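Local coordinates for protein Myo-inositol dehydrogenase (Corynebacterium glutamicum, PDB 3EUW) that probably oxidises myo-inositol with NAD+, as a tetrameric Gfo/Idh/MocA-family dehydrogenase that pairs a Rossmann domain with a beta-sheet domain, at residues A21-N26 with A288-F293. Residues are numbered along the deposited sequence; the frame is centred on the assembly and turned at random.
With NA (sodium ion), chain E.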
loop_
_atom_site.group_PDB
_atom_site.type_symbol
_atom_site.label_atom_id
_atom_site.label_comp_id
_atom_site.label_asym_id
_atom_site.label_seq_id
_atom_site.Cartn_x
_atom_site.Cartn_y
_atom_site.Cartn_z
ATOM N N ALA A 21 -4.074 -29.762 17.074
ATOM C CA ALA A 21 -5.178 -28.812 17.093
ATOM C C ALA A 21 -5.912 -28.773 15.748
ATOM O O ALA A 21 -7.128 -28.586 15.707
ATOM C CB ALA A 21 -4.663 -27.426 17.456
ATOM N N ASN A 22 -5.181 -28.944 14.648
ATOM C CA ASN A 22 -5.821 -28.933 13.334
ATOM C C ASN A 22 -6.625 -30.201 13.081
ATOM O O ASN A 22 -7.690 -30.148 12.472
ATOM C CB ASN A 22 -4.789 -28.731 12.214
ATOM C CG ASN A 22 -4.251 -27.309 12.177
ATOM O OD1 ASN A 22 -4.905 -26.384 12.656
ATOM N ND2 ASN A 22 -3.065 -27.128 11.602
ATOM N N ILE A 23 -6.117 -31.337 13.548
ATOM C CA ILE A 23 -6.823 -32.602 13.377
ATOM C C ILE A 23 -8.149 -32.538 14.130
ATOM O O ILE A 23 -9.182 -32.932 13.602
ATOM C CB ILE A 23 -5.978 -33.786 13.893
ATOM C CG1 ILE A 23 -4.747 -33.937 13.000
ATOM C CG2 ILE A 23 -6.818 -35.095 13.908
ATOM C CD1 ILE A 23 -3.647 -34.787 13.602
ATOM N N ALA A 24 -8.119 -32.023 15.354
ATOM C CA ALA A 24 -9.336 -31.905 16.145
ATOM C C ALA A 24 -10.345 -31.089 15.357
ATOM O O ALA A 24 -11.489 -31.503 15.165
ATOM C CB ALA A 24 -9.038 -31.220 17.469
ATOM N N ALA A 25 -9.902 -29.927 14.891
ATOM C CA ALA A 25 -10.746 -29.016 14.125
ATOM C C ALA A 25 -11.277 -29.603 12.822
ATOM O O ALA A 25 -12.411 -29.321 12.434
ATOM C CB ALA A 25 -9.982 -27.729 13.834
ATOM N N ASN A 26 -10.465 -30.401 12.135
ATOM C CA ASN A 26 -10.896 -30.995 10.868
ATOM C C ASN A 26 -11.982 -32.027 11.159
ATOM O O ASN A 26 -11.781 -32.936 11.956
ATOM C CB ASN A 26 -9.710 -31.659 10.163
ATOM C CG ASN A 26 -10.062 -32.152 8.769
ATOM O OD1 ASN A 26 -11.016 -32.902 8.587
ATOM N ND2 ASN A 26 -9.283 -31.732 7.777
ATOM N N ALA A 288 -4.777 -26.388 5.433
ATOM C CA ALA A 288 -5.031 -26.799 4.063
ATOM C C ALA A 288 -4.191 -28.024 3.744
ATOM O O ALA A 288 -4.629 -28.917 3.025
ATOM C CB ALA A 288 -4.711 -25.665 3.103
ATOM N N GLU A 289 -2.982 -28.066 4.288
ATOM C CA GLU A 289 -2.104 -29.194 4.056
ATOM C C GLU A 289 -2.727 -30.459 4.659
ATOM O O GLU A 289 -2.702 -31.520 4.043
ATOM C CB GLU A 289 -0.735 -28.946 4.687
ATOM C CG GLU A 289 0.304 -30.020 4.384
ATOM C CD GLU A 289 1.657 -29.700 5.001
ATOM O OE1 GLU A 289 1.762 -29.718 6.246
ATOM O OE2 GLU A 289 2.614 -29.422 4.249
ATOM N N LEU A 290 -3.292 -30.334 5.859
ATOM C CA LEU A 290 -3.906 -31.476 6.521
ATOM C C LEU A 290 -5.102 -31.995 5.714
ATOM O O LEU A 290 -5.255 -33.200 5.527
ATOM C CB LEU A 290 -4.350 -31.092 7.934
ATOM C CG LEU A 290 -4.786 -32.242 8.846
ATOM C CD1 LEU A 290 -3.637 -33.232 9.029
ATOM C CD2 LEU A 290 -5.213 -31.683 10.175
ATOM N N ALA A 291 -5.934 -31.076 5.231
ATOM C CA ALA A 291 -7.112 -31.439 4.451
ATOM C C ALA A 291 -6.709 -32.220 3.206
ATOM O O ALA A 291 -7.354 -33.194 2.840
ATOM C CB ALA A 291 -7.888 -30.186 4.053
ATOM N N THR A 292 -5.640 -31.780 2.557
ATOM C CA THR A 292 -5.151 -32.445 1.361
ATOM C C THR A 292 -4.649 -33.841 1.699
ATOM O O THR A 292 -4.739 -34.760 0.883
ATOM C CB THR A 292 -4.033 -31.606 0.704
ATOM O OG1 THR A 292 -4.604 -30.374 0.262
ATOM C CG2 THR A 292 -3.424 -32.309 -0.491
ATOM N N PHE A 293 -4.129 -33.997 2.911
ATOM C CA PHE A 293 -3.626 -35.285 3.366
ATOM C C PHE A 293 -4.803 -36.221 3.515
ATOM O O PHE A 293 -4.758 -37.365 3.080
ATOM C CB PHE A 293 -2.910 -35.133 4.709
ATOM C CG PHE A 293 -2.329 -36.411 5.243
ATOM C CD1 PHE A 293 -1.561 -37.238 4.436
ATOM C CD2 PHE A 293 -2.509 -36.762 6.579
ATOM C CE1 PHE A 293 -0.974 -38.389 4.945
ATOM C CE2 PHE A 293 -1.929 -37.910 7.098
ATOM C CZ PHE A 293 -1.158 -38.726 6.279
HETATM NA NA NA E . -11.461 -33.664 13.977
HETATM O O HOH W 1 -12.090 -34.312 16.156
#
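The flat peptide joining Asn22 to Ile23 has one face covered by Leu290, whose CD2 lies 3.6 Å from Asn22 C and 3.5 Å from Ile23 N. Since these lengths barely exceed the methyl's height above the peptide plane, CD2 sits over the bond and not beside it. The second flat group, the Asn26 amide, comes nitrogen first, with ND2 4.0 Å from Ala291 CA; its other end, OD1, accepts a hydrogen bond from Asp28 N. Asn22 meets the methyl through its CB, while OD1 of its amide is bonded to Lys287 NZ of helix 283-299.

Leu290 carries most of the buried surface on its helix. Its CG is anti to the backbone N (chi1 -169°), which extends the branch across to helix 14-25, where CD2 lies 3.6 Å from Ile23 CG1. The two side chains cross at nearly a right angle. Leu290 also touches Leu29 and Ile23 touches Leu31, so helix 283-299 packs beside the Rossmann helix next to strand 29-35.

At the C-terminal end of helix 14-25, Ile23 O (2.4 Å), Ala24 O (2.5 Å) and Asn26 O (2.2 Å) bind sodium, together with Leu29 O and a water. The chemistry is divided: van der Waals packing joins the segments, the Asn22-Lys287 bond adds a polar link between the same helices, Asn26 OD1 bonds locally, and main-chain carbonyls supply the cation's protein ligands.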